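Putative dehydrogenase (PDB 6A3F) catalyses the NAD(+)-dependent oxidation of the anhydrosugar levoglucosan to 3-dehydrolevoglucosan. Local coordinates at residues B[225-230]-B[402-407]; B[232-237]-B[260-265]; B[312-317]-B[351-356]; B[335-340]-B[347-352]. All blocks are in the same frame, centred on the assembly; numbering follows the deposited sequence.

Contact 1 of 4, residues B[225-230]-B[402-407]; sequences FSAVNA and WVDVPQ
Asn229 sets its CB over one face of the Trp402 indole. Asn229 CB is 3.6 Å from the centroid of the Trp402 six-membered ring, a CH-pi contact. With CG anti to the backbone N (chi1 -159°), the Asn229 amide stands nearly upright on the ring (87°). Ala227 closes up at the same residue, with its CB 3.8 Å from Trp402 CE3 and its carbonyl O at the ring edge. This end is packed tightly, and Val231 and Met271 of the second subunit lie against Trp402 and Asn229. Next to it the backbones run antiparallel. Val228 N to Val403 O and Val403 N to Val228 O both measure 2.9 Å. Within the chain, strand 403-404 is an outermost strand of the large mixed sheet in the substrate-binding domain. Its neighbour carries a classic beta bulge, where Ser226 and Ala227 both face Arg273. Val405 N closes the ladder on Ser226 O at 2.9 Å. The side chains of Val228 and Val405 cross at about a right angle, and Ile389 of helix 380-399 covers Val405. The side of the exposed Asp404 is looser: its OD1 comes no nearer to Ala227 CB than 3.7 Å. A water lies 2.7 Å from Phe225 O and farther from Val405 O.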
loop_
_atom_site.group_PDB
_atom_site.type_symbol
_atom_site.label_atom_id
_atom_site.label_comp_id
_atom_site.label_asym_id
_atom_site.label_seq_id
_atom_site.Cartn_x
_atom_site.Cartn_y
_atom_site.Cartn_z
ATOM N N PHE B 225 -13.926 -27.187 10.575
ATOM C CA PHE B 225 -12.970 -27.925 9.849
ATOM C C PHE B 225 -13.401 -29.398 9.722
ATOM O O PHE B 225 -13.807 -30.018 10.703
ATOM C CB PHE B 225 -11.620 -27.895 10.581
ATOM C CG PHE B 225 -10.832 -26.606 10.535
ATOM C CD1 PHE B 225 -11.466 -25.375 10.583
ATOM C CD2 PHE B 225 -9.452 -26.626 10.441
ATOM C CE1 PHE B 225 -10.725 -24.196 10.604
ATOM C CE2 PHE B 225 -8.721 -25.446 10.432
ATOM C CZ PHE B 225 -9.357 -24.233 10.533
ATOM N N SER B 226 -13.158 -29.964 8.560
ATOM C CA SER B 226 -13.433 -31.406 8.316
ATOM C C SER B 226 -12.151 -32.236 8.457
ATOM O O SER B 226 -12.123 -33.311 9.087
ATOM C CB SER B 226 -14.040 -31.593 6.968
ATOM O OG SER B 226 -14.296 -32.975 6.766
ATOM N N ALA B 227 -11.087 -31.789 7.811
ATOM C CA ALA B 227 -9.822 -32.491 7.838
ATOM C C ALA B 227 -8.662 -31.507 7.612
ATOM O O ALA B 227 -8.838 -30.479 6.994
ATOM C CB ALA B 227 -9.789 -33.619 6.834
ATOM N N VAL B 228 -7.480 -31.897 8.076
ATOM C CA VAL B 228 -6.246 -31.129 7.880
ATOM C C VAL B 228 -5.094 -32.004 7.359
ATOM O O VAL B 228 -5.047 -33.237 7.528
ATOM C CB VAL B 228 -5.849 -30.455 9.208
ATOM C CG1 VAL B 228 -6.881 -29.448 9.686
ATOM C CG2 VAL B 228 -5.590 -31.519 10.289
ATOM N N ASN B 229 -4.097 -31.343 6.768
ATOM C CA ASN B 229 -2.901 -31.992 6.283
ATOM C C ASN B 229 -1.743 -31.001 6.428
ATOM O O ASN B 229 -1.772 -29.887 5.827
ATOM C CB ASN B 229 -3.062 -32.462 4.837
ATOM C CG ASN B 229 -2.096 -33.558 4.417
ATOM O OD1 ASN B 229 -0.913 -33.524 4.709
ATOM N ND2 ASN B 229 -2.597 -34.536 3.694
ATOM N N ALA B 230 -0.751 -31.344 7.258
ATOM C CA ALA B 230 0.139 -30.310 7.784
ATOM C C ALA B 230 1.613 -30.692 7.690
ATOM O O ALA B 230 1.994 -31.846 7.557
ATOM C CB ALA B 230 -0.194 -29.975 9.216
ATOM N N TRP B 402 -3.678 -36.863 5.563
ATOM C CA TRP B 402 -4.893 -36.177 6.019
ATOM C C TRP B 402 -5.387 -36.760 7.343
ATOM O O TRP B 402 -5.365 -37.971 7.524
ATOM C CB TRP B 402 -6.010 -36.228 4.967
ATOM C CG TRP B 402 -5.765 -35.318 3.802
ATOM C CD1 TRP B 402 -5.090 -35.596 2.646
ATOM C CD2 TRP B 402 -6.130 -33.925 3.730
ATOM N NE1 TRP B 402 -5.031 -34.477 1.857
ATOM C CE2 TRP B 402 -5.677 -33.452 2.480
ATOM C CE3 TRP B 402 -6.813 -33.053 4.586
ATOM C CZ2 TRP B 402 -5.867 -32.129 2.083
ATOM C CZ3 TRP B 402 -7.035 -31.759 4.176
ATOM C CH2 TRP B 402 -6.558 -31.312 2.945
ATOM N N VAL B 403 -5.889 -35.906 8.222
ATOM C CA VAL B 403 -6.522 -36.345 9.456
ATOM C C VAL B 403 -7.843 -35.618 9.611
ATOM O O VAL B 403 -7.941 -34.393 9.452
ATOM C CB VAL B 403 -5.624 -36.100 10.670
ATOM C CG1 VAL B 403 -6.329 -36.383 12.000
ATOM C CG2 VAL B 403 -4.317 -36.843 10.527
ATOM N N ASP B 404 -8.859 -36.396 9.951
ATOM C CA ASP B 404 -10.143 -35.833 10.263
ATOM C C ASP B 404 -10.197 -35.140 11.609
ATOM O O ASP B 404 -9.540 -35.525 12.581
ATOM C CB ASP B 404 -11.240 -36.904 10.216
ATOM C CG ASP B 404 -11.497 -37.463 8.810
ATOM O OD1 ASP B 404 -11.200 -36.884 7.719
ATOM O OD2 ASP B 404 -12.139 -38.525 8.805
ATOM N N VAL B 405 -10.968 -34.067 11.670
ATOM C CA VAL B 405 -11.098 -33.313 12.904
ATOM C C VAL B 405 -12.459 -33.643 13.503
ATOM O O VAL B 405 -13.464 -33.313 12.921
ATOM C CB VAL B 405 -10.959 -31.787 12.708
ATOM C CG1 VAL B 405 -10.955 -31.093 14.062
ATOM C CG2 VAL B 405 -9.718 -31.397 11.916
ATOM N N PRO B 406 -12.491 -34.259 14.684
ATOM C CA PRO B 406 -13.739 -34.469 15.392
ATOM C C PRO B 406 -14.414 -33.130 15.678
ATOM O O PRO B 406 -13.689 -32.177 15.968
ATOM C CB PRO B 406 -13.360 -35.099 16.740
ATOM C CG PRO B 406 -11.893 -35.411 16.653
ATOM C CD PRO B 406 -11.342 -34.559 15.534
ATOM N N GLN B 407 -15.752 -33.106 15.642
ATOM C CA GLN B 407 -16.524 -31.894 15.647
ATOM C C GLN B 407 -17.523 -31.899 16.805
ATOM O O GLN B 407 -18.449 -32.671 16.788
ATOM C CB GLN B 407 -17.286 -31.717 14.326
ATOM C CG GLN B 407 -17.692 -30.260 14.093
ATOM C CD GLN B 407 -18.743 -30.053 13.028
ATOM O OE1 GLN B 407 -18.502 -30.230 11.829
ATOM N NE2 GLN B 407 -19.921 -29.625 13.454
HETATM O O HOH W 1 -14.377 -30.224 13.370
#

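Contact 2 of 4, residues B[232-237]-B[260-265]; sequences LSTWIP and GPVDVD
Thr234 reaches across to the backbone of Val264 and to the side chain of Val262. Its CB lies 3.7 Å from Val264 O. One branch is polar: Thr234 OG1 donates to Val264 O at 2.7 Å, from above the carbonyl plane (40° out of it). The other branch is apolar. With OG1 beside the backbone N (chi1 -59°), Thr234 CG2 falls anti to that N and ends 4.1 Å from Val262 CG1. Val262 packs on the carbonyl of Ile236, with Val262 CG2 3.4 Å from Ile236 O. Its own amide gives the second bond: Val262 N to Pro237 O is 2.8 Å and almost straight (175°). At the far end Leu232 CD2 rests on Asp265 CB, 3.9 Å away. The Asp265 carboxylate oxygens have their polar partners outside the segments, the backbone N-H groups of Gly205 and Leu207, at the start of helix 206-221. The two segments link two sheets of the C-terminal domain. Segment 232-237 leaves strand 225-233 of the large mixed sheet and leads to strand 238-242. Segment 260-265 leaves strand 256-261, the antiparallel partner of 238-242 in the small two-stranded sheet, and leads back to strand 267-274.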
loop_
_atom_site.group_PDB
_atom_site.type_symbol
_atom_site.label_atom_id
_atom_site.label_comp_id
_atom_site.label_asym_id
_atom_site.label_seq_id
_atom_site.Cartn_x
_atom_site.Cartn_y
_atom_site.Cartn_z
ATOM N N LEU B 232 5.034 -29.372 10.146
ATOM C CA LEU B 232 5.626 -28.545 11.195
ATOM C C LEU B 232 7.135 -28.445 10.995
ATOM O O LEU B 232 7.786 -29.431 10.691
ATOM C CB LEU B 232 5.335 -29.175 12.555
ATOM C CG LEU B 232 3.872 -29.322 12.918
ATOM C CD1 LEU B 232 3.743 -30.247 14.121
ATOM C CD2 LEU B 232 3.239 -27.974 13.219
ATOM N N SER B 233 7.686 -27.270 11.225
ATOM C CA SER B 233 9.065 -27.039 11.038
ATOM C C SER B 233 9.635 -26.350 12.274
ATOM O O SER B 233 8.957 -25.516 12.914
ATOM C CB SER B 233 9.316 -26.221 9.802
ATOM O OG SER B 233 8.733 -26.815 8.651
ATOM N N THR B 234 10.871 -26.737 12.624
ATOM C CA THR B 234 11.644 -26.054 13.656
ATOM C C THR B 234 12.925 -25.562 13.007
ATOM O O THR B 234 13.691 -26.363 12.416
ATOM C CB THR B 234 11.931 -26.948 14.865
ATOM O OG1 THR B 234 10.681 -27.366 15.397
ATOM C CG2 THR B 234 12.739 -26.237 15.931
ATOM N N TRP B 235 13.115 -24.242 13.009
ATOM C CA TRP B 235 14.216 -23.608 12.311
ATOM C C TRP B 235 15.382 -23.241 13.240
ATOM O O TRP B 235 16.483 -23.074 12.748
ATOM C CB TRP B 235 13.724 -22.322 11.653
ATOM C CG TRP B 235 12.605 -22.514 10.687
ATOM C CD1 TRP B 235 11.410 -21.859 10.678
ATOM C CD2 TRP B 235 12.646 -23.313 9.496
ATOM N NE1 TRP B 235 10.678 -22.240 9.582
ATOM C CE2 TRP B 235 11.389 -23.145 8.857
ATOM C CE3 TRP B 235 13.569 -24.220 8.954
ATOM C CZ2 TRP B 235 11.053 -23.796 7.675
ATOM C CZ3 TRP B 235 13.224 -24.869 7.781
ATOM C CH2 TRP B 235 11.987 -24.658 7.160
ATOM N N ILE B 236 15.090 -22.991 14.495
ATOM C CA ILE B 236 16.124 -22.624 15.512
ATOM C C ILE B 236 15.980 -23.682 16.611
ATOM O O ILE B 236 15.106 -23.646 17.442
ATOM C CB ILE B 236 15.948 -21.167 15.996
ATOM C CG1 ILE B 236 16.222 -20.197 14.841
ATOM C CG2 ILE B 236 16.814 -20.897 17.242
ATOM C CD1 ILE B 236 15.961 -18.745 15.153
ATOM N N PRO B 237 16.789 -24.763 16.497
ATOM C CA PRO B 237 16.507 -25.945 17.279
ATOM C C PRO B 237 17.124 -25.919 18.688
ATOM O O PRO B 237 16.870 -26.808 19.454
ATOM C CB PRO B 237 17.151 -27.067 16.455
ATOM C CG PRO B 237 18.288 -26.376 15.773
ATOM C CD PRO B 237 17.709 -25.028 15.393
ATOM N N GLY B 260 19.753 -25.131 25.407
ATOM C CA GLY B 260 18.764 -26.195 25.536
ATOM C C GLY B 260 17.972 -26.324 24.233
ATOM O O GLY B 260 18.037 -25.415 23.401
ATOM N N PRO B 261 17.312 -27.470 24.019
ATOM C CA PRO B 261 16.696 -27.713 22.729
ATOM C C PRO B 261 15.295 -27.099 22.692
ATOM O O PRO B 261 14.598 -26.995 23.680
ATOM C CB PRO B 261 16.603 -29.254 22.590
ATOM C CG PRO B 261 16.375 -29.691 24.032
ATOM C CD PRO B 261 17.213 -28.704 24.848
ATOM N N VAL B 262 14.905 -26.717 21.480
ATOM C CA VAL B 262 13.541 -26.299 21.226
ATOM C C VAL B 262 12.803 -27.524 20.692
ATOM O O VAL B 262 13.121 -27.983 19.578
ATOM C CB VAL B 262 13.531 -25.141 20.204
ATOM C CG1 VAL B 262 12.105 -24.813 19.771
ATOM C CG2 VAL B 262 14.281 -23.906 20.721
ATOM N N ASP B 263 11.783 -27.969 21.385
ATOM C CA ASP B 263 11.108 -29.199 20.960
ATOM C C ASP B 263 9.709 -28.876 20.522
ATOM O O ASP B 263 8.781 -29.672 20.759
ATOM C CB ASP B 263 11.096 -30.226 22.083
ATOM C CG ASP B 263 10.452 -29.692 23.361
ATOM O OD1 ASP B 263 10.079 -28.484 23.443
ATOM O OD2 ASP B 263 10.319 -30.485 24.309
ATOM N N VAL B 264 9.541 -27.668 19.963
ATOM C CA VAL B 264 8.264 -27.300 19.416
ATOM C C VAL B 264 8.520 -26.745 18.033
ATOM O O VAL B 264 9.638 -26.507 17.688
ATOM C CB VAL B 264 7.516 -26.270 20.271
ATOM C CG1 VAL B 264 7.106 -26.870 21.593
ATOM C CG2 VAL B 264 8.318 -24.992 20.443
ATOM N N ASP B 265 7.411 -26.522 17.319
ATOM C CA ASP B 265 7.425 -25.986 15.994
ATOM C C ASP B 265 7.653 -24.456 16.035
ATOM O O ASP B 265 7.039 -23.795 16.861
ATOM C CB ASP B 265 6.053 -26.311 15.361
ATOM C CG ASP B 265 4.883 -25.710 16.129
ATOM O OD1 ASP B 265 4.564 -26.177 17.231
ATOM O OD2 ASP B 265 4.231 -24.750 15.627
#

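Contact 3 of 4, residues B[312-317]-B[351-356]; sequences RRDELQ and LGIGYG
Arg313 NH1 donates to the carbonyl O of Ile353 at 2.9 Å. The bond lies in the carbonyl plane and in the guanidinium plane, and it is fairly straight (162°). The arginine chain curls round this oxygen. Its CG takes the tight place between the backbone N and the carbonyl carbon, and a bend at chi3 (68°) folds the guanidinium back. As a result Arg313 CD also comes close, 3.2 Å from Ile353 O. Arg313 CG meets the branch methyl CG2 of Ile353 at 4.1 Å. Asp314 holds the same residue by its other backbone group. Ile353 N donates to Asp314 OD1 at 2.9 Å, and OD1 receives it on its syn lone pair. The same Asp314 OD1 lies 3.4 Å from Ile353 CG1. Arg313 and Asp314 are the two middle residues of a type I turn, closed by Glu315 N to Arg312 O at 3.0 Å. The turn thus presents both side chains to one residue. Gly352 has backbone angles that call for glycine. Beyond the two segments, Arg313 pairs in a salt bridge with Asp314 of the third subunit, and Asp314 with Arg313 of that subunit. Tyr310 adds a cation-pi contact to Arg313. Segment 351-356 then runs on to Tyr355, which binds NADH. The buried carboxylate and guanidinium are therefore each shared between a backbone group and an opposite charge. This would favour their charged forms, and is consistent with a link between the chain path before Tyr355 and the subunit interface.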
loop_
_atom_site.group_PDB
_atom_site.type_symbol
_atom_site.label_atom_id
_atom_site.label_comp_id
_atom_site.label_asym_id
_atom_site.label_seq_id
_atom_site.Cartn_x
_atom_site.Cartn_y
_atom_site.Cartn_z
ATOM N N ARG B 312 -2.434 -3.377 9.739
ATOM C CA ARG B 312 -3.265 -2.233 9.330
ATOM C C ARG B 312 -4.736 -2.499 9.729
ATOM O O ARG B 312 -5.675 -2.526 8.879
ATOM C CB ARG B 312 -3.099 -2.042 7.833
ATOM C CG ARG B 312 -1.758 -1.482 7.394
ATOM C CD ARG B 312 -1.605 -1.480 5.892
ATOM N NE ARG B 312 -0.284 -0.920 5.588
ATOM C CZ ARG B 312 0.238 -0.895 4.376
ATOM N NH1 ARG B 312 -0.340 -1.606 3.418
ATOM N NH2 ARG B 312 1.337 -0.197 4.113
ATOM N N ARG B 313 -4.936 -2.690 11.009
ATOM C CA ARG B 313 -6.193 -3.285 11.509
ATOM C C ARG B 313 -7.428 -2.380 11.311
ATOM O O ARG B 313 -8.537 -2.911 11.343
ATOM C CB ARG B 313 -6.107 -3.620 13.002
ATOM C CG ARG B 313 -6.057 -2.438 13.951
ATOM C CD ARG B 313 -5.356 -2.765 15.242
ATOM N NE ARG B 313 -3.950 -2.975 14.953
ATOM C CZ ARG B 313 -3.126 -1.992 14.584
ATOM N NH1 ARG B 313 -3.400 -0.740 14.935
ATOM N NH2 ARG B 313 -1.994 -2.298 13.950
ATOM N N ASP B 314 -7.236 -1.088 11.113
ATOM C CA ASP B 314 -8.350 -0.195 10.842
ATOM C C ASP B 314 -9.041 -0.433 9.510
ATOM O O ASP B 314 -10.159 0.091 9.301
ATOM C CB ASP B 314 -7.916 1.275 10.884
ATOM C CG ASP B 314 -7.450 1.718 12.278
ATOM O OD1 ASP B 314 -8.312 1.975 13.129
ATOM O OD2 ASP B 314 -6.204 1.828 12.480
ATOM N N GLU B 315 -8.406 -1.198 8.641
ATOM C CA GLU B 315 -8.789 -1.413 7.295
ATOM C C GLU B 315 -9.373 -2.806 7.095
ATOM O O GLU B 315 -8.836 -3.800 7.613
ATOM C CB GLU B 315 -7.578 -1.361 6.355
ATOM C CG GLU B 315 -6.970 0.005 6.231
ATOM C CD GLU B 315 -5.667 0.043 5.455
ATOM O OE1 GLU B 315 -5.379 -0.889 4.676
ATOM O OE2 GLU B 315 -4.957 1.027 5.628
ATOM N N LEU B 316 -10.384 -2.870 6.223
ATOM C CA LEU B 316 -10.791 -4.102 5.567
ATOM C C LEU B 316 -10.833 -3.889 4.053
ATOM O O LEU B 316 -11.366 -2.901 3.624
ATOM C CB LEU B 316 -12.166 -4.580 6.043
ATOM C CG LEU B 316 -12.520 -5.996 5.582
ATOM C CD1 LEU B 316 -11.663 -7.050 6.296
ATOM C CD2 LEU B 316 -13.992 -6.294 5.855
ATOM N N GLN B 317 -10.276 -4.799 3.275
ATOM C CA GLN B 317 -10.372 -4.708 1.850
ATOM C C GLN B 317 -11.492 -5.638 1.360
ATOM O O GLN B 317 -11.540 -6.817 1.743
ATOM C CB GLN B 317 -9.047 -5.027 1.177
ATOM C CG GLN B 317 -7.952 -4.068 1.606
ATOM C CD GLN B 317 -6.633 -4.386 0.957
ATOM O OE1 GLN B 317 -5.648 -4.679 1.630
ATOM N NE2 GLN B 317 -6.586 -4.305 -0.354
ATOM N N LEU B 351 -9.712 7.173 13.524
ATOM C CA LEU B 351 -9.216 7.804 14.690
ATOM C C LEU B 351 -8.184 6.908 15.367
ATOM O O LEU B 351 -7.233 7.417 15.962
ATOM C CB LEU B 351 -10.324 8.183 15.671
ATOM C CG LEU B 351 -9.951 9.398 16.498
ATOM C CD1 LEU B 351 -10.116 10.660 15.660
ATOM C CD2 LEU B 351 -10.674 9.450 17.820
ATOM N N GLY B 352 -8.369 5.602 15.230
ATOM C CA GLY B 352 -7.277 4.620 15.446
ATOM C C GLY B 352 -7.689 3.549 16.432
ATOM O O GLY B 352 -7.974 3.868 17.598
ATOM N N ILE B 353 -7.772 2.325 15.931
ATOM C CA ILE B 353 -7.975 1.101 16.721
ATOM C C ILE B 353 -6.580 0.502 16.999
ATOM O O ILE B 353 -5.826 0.285 16.088
ATOM C CB ILE B 353 -8.851 0.109 15.937
ATOM C CG1 ILE B 353 -10.243 0.664 15.589
ATOM C CG2 ILE B 353 -8.929 -1.229 16.651
ATOM C CD1 ILE B 353 -11.097 1.014 16.784
ATOM N N GLY B 354 -6.283 0.248 18.266
ATOM C CA GLY B 354 -5.147 -0.569 18.695
ATOM C C GLY B 354 -5.587 -1.854 19.399
ATOM O O GLY B 354 -6.757 -2.305 19.368
ATOM N N TYR B 355 -4.623 -2.497 20.026
ATOM C CA TYR B 355 -4.847 -3.786 20.639
ATOM C C TYR B 355 -5.898 -3.668 21.748
ATOM O O TYR B 355 -6.672 -4.558 21.935
ATOM C CB TYR B 355 -3.539 -4.286 21.257
ATOM C CG TYR B 355 -3.603 -5.669 21.871
ATOM C CD1 TYR B 355 -3.461 -6.810 21.089
ATOM C CD2 TYR B 355 -3.835 -5.835 23.228
ATOM C CE1 TYR B 355 -3.586 -8.069 21.651
ATOM C CE2 TYR B 355 -3.935 -7.092 23.804
ATOM C CZ TYR B 355 -3.792 -8.219 23.017
ATOM O OH TYR B 355 -3.827 -9.453 23.617
ATOM N N GLY B 356 -5.833 -2.582 22.499
ATOM C CA GLY B 356 -6.670 -2.371 23.655
ATOM C C GLY B 356 -8.145 -2.434 23.309
ATOM O O GLY B 356 -8.927 -3.038 24.062
#

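Contact 4 of 4, residues B[335-340]-B[347-352]; sequences TGPAHP and PIPALG
The chain at Thr335 to Pro337 runs nearly antiparallel to that at Pro347 to Ala350, 172° apart, without forming a sheet, and Gly336 CA comes within 4.1 Å of Pro349 CA. Two turns shape the segments. Gly336 to His339 is a type I turn, and Ile348 to Leu351 is a type II turn with Pro349 and Ala350 in the middle. Prolines carry most of the contact. Pro337 turns its ring toward the other segment, and its CG lies 3.3 Å from Pro347 O. The Pro337 CD and Pro349 CD atoms pack at 4.3 Å. Gly336 has no side chain on the side facing Pro349, and the two backbones close up there. Pro349 meets Thr335 at the carbonyl: Pro349 CA makes a CA-H...O contact with Thr335 O at 3.3 Å, and Pro349 CB is 3.6 Å from the same oxygen. A water completes the link. It donates to Thr335 O at 2.8 Å and accepts from Ala350 N at 2.9 Å, bridging the two segments. Within the first turn, Gly336 N donates to His339 ND1 at 2.8 Å, tilted 29° from the ring plane. This bond ties the imidazole back to the start of the turn. On the partner side, Pro347 and Ile348 pack on Met34 and Gln183 of the third subunit, which bind NADH and levoglucosan there. The whole loop joins strand 330-334 to helix 355-371. Thr335 and His339 rest on helix 157-167, while Pro349 and Ala350 lie against Tyr334 of the strand.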
loop_
_atom_site.group_PDB
_atom_site.type_symbol
_atom_site.label_atom_id
_atom_site.label_comp_id
_atom_site.label_asym_id
_atom_site.label_seq_id
_atom_site.Cartn_x
_atom_site.Cartn_y
_atom_site.Cartn_z
ATOM N N THR B 335 -12.815 1.277 9.462
ATOM C CA THR B 335 -13.902 1.003 10.404
ATOM C C THR B 335 -14.193 2.199 11.306
ATOM O O THR B 335 -13.317 2.931 11.756
ATOM C CB THR B 335 -13.681 -0.259 11.250
ATOM O OG1 THR B 335 -12.573 -0.108 12.129
ATOM C CG2 THR B 335 -13.460 -1.463 10.374
ATOM N N GLY B 336 -15.487 2.404 11.528
ATOM C CA GLY B 336 -15.943 3.516 12.329
ATOM C C GLY B 336 -17.367 3.309 12.825
ATOM O O GLY B 336 -17.823 2.173 12.996
ATOM N N PRO B 337 -18.088 4.415 13.015
ATOM C CA PRO B 337 -19.480 4.356 13.538
ATOM C C PRO B 337 -20.406 3.463 12.691
ATOM O O PRO B 337 -21.338 2.838 13.255
ATOM C CB PRO B 337 -19.876 5.843 13.556
ATOM C CG PRO B 337 -18.573 6.568 13.867
ATOM C CD PRO B 337 -17.586 5.800 13.018
ATOM N N ALA B 338 -20.166 3.330 11.401
ATOM C CA ALA B 338 -21.115 2.579 10.538
ATOM C C ALA B 338 -20.909 1.056 10.675
ATOM O O ALA B 338 -21.722 0.269 10.153
ATOM C CB ALA B 338 -20.994 3.015 9.118
ATOM N N HIS B 339 -19.825 0.647 11.348
ATOM C CA HIS B 339 -19.372 -0.718 11.303
ATOM C C HIS B 339 -19.539 -1.383 12.665
ATOM O O HIS B 339 -19.797 -0.717 13.649
ATOM C CB HIS B 339 -17.921 -0.779 10.807
ATOM C CG HIS B 339 -17.691 0.048 9.595
ATOM N ND1 HIS B 339 -17.297 1.384 9.680
ATOM C CD2 HIS B 339 -17.837 -0.236 8.284
ATOM C CE1 HIS B 339 -17.222 1.875 8.455
ATOM N NE2 HIS B 339 -17.534 0.915 7.575
ATOM N N PRO B 340 -19.397 -2.688 12.692
ATOM C CA PRO B 340 -19.661 -3.389 13.965
ATOM C C PRO B 340 -18.806 -2.840 15.118
ATOM O O PRO B 340 -17.617 -2.488 14.938
ATOM C CB PRO B 340 -19.412 -4.870 13.653
ATOM C CG PRO B 340 -19.693 -4.958 12.177
ATOM C CD PRO B 340 -19.144 -3.660 11.609
ATOM N N PRO B 347 -15.290 8.603 17.004
ATOM C CA PRO B 347 -16.266 9.445 16.308
ATOM C C PRO B 347 -16.201 9.325 14.788
ATOM O O PRO B 347 -17.210 9.601 14.130
ATOM C CB PRO B 347 -15.996 10.913 16.725
ATOM C CG PRO B 347 -14.841 10.867 17.675
ATOM C CD PRO B 347 -14.623 9.406 17.999
ATOM N N ILE B 348 -15.030 8.959 14.237
ATOM C CA ILE B 348 -14.804 8.846 12.859
ATOM C C ILE B 348 -13.956 7.617 12.557
ATOM O O ILE B 348 -13.207 7.158 13.436
ATOM C CB ILE B 348 -14.114 10.093 12.264
ATOM C CG1 ILE B 348 -12.847 10.450 13.027
ATOM C CG2 ILE B 348 -15.090 11.264 12.174
ATOM C CD1 ILE B 348 -12.060 11.529 12.319
ATOM N N PRO B 349 -14.017 7.149 11.319
ATOM C CA PRO B 349 -13.097 6.077 10.913
ATOM C C PRO B 349 -11.652 6.588 10.995
ATOM O O PRO B 349 -11.411 7.786 10.817
ATOM C CB PRO B 349 -13.451 5.743 9.462
ATOM C CG PRO B 349 -14.871 6.241 9.313
ATOM C CD PRO B 349 -14.872 7.488 10.165
ATOM N N ALA B 350 -10.707 5.673 11.273
ATOM C CA ALA B 350 -9.283 5.971 11.364
ATOM C C ALA B 350 -8.890 6.949 12.489
ATOM O O ALA B 350 -7.740 7.432 12.474
ATOM C CB ALA B 350 -8.735 6.412 10.026
ATOM N N LEU B 351 -9.712 7.173 13.524
ATOM C CA LEU B 351 -9.216 7.804 14.690
ATOM C C LEU B 351 -8.184 6.908 15.367
ATOM O O LEU B 351 -7.233 7.417 15.962
ATOM C CB LEU B 351 -10.324 8.183 15.671
ATOM C CG LEU B 351 -9.951 9.398 16.498
ATOM C CD1 LEU B 351 -10.116 10.660 15.660
ATOM C CD2 LEU B 351 -10.674 9.450 17.820
ATOM N N GLY B 352 -8.369 5.602 15.230
ATOM C CA GLY B 352 -7.277 4.620 15.446
ATOM C C GLY B 352 -7.689 3.549 16.432
ATOM O O GLY B 352 -7.974 3.868 17.598
HETATM O O HOH W 2 -10.658 3.067 12.529
#

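Contact 3 is the buried one. The other three are partly buried, with exposed residues in each. Contacts 1 and 2 both use strand 225-233 and touch the second subunit, but their centres are 24 Å apart. Contact 1 is regular strand pairing at the edge of the sheet within the chain, while contact 2 relies on two isolated bonds between connecting loops. Contacts 3 and 4 share Leu351 and Gly352, lie 9 Å apart between centres and face the third subunit. They meet where Asp314 O probably accepts a hydrogen bond from Thr335 N, at 2.9 Å. Contact 3 joins charged side chains to backbone groups, and its salt bridges run to the third subunit, whereas contact 4 is proline packing with a bridging water.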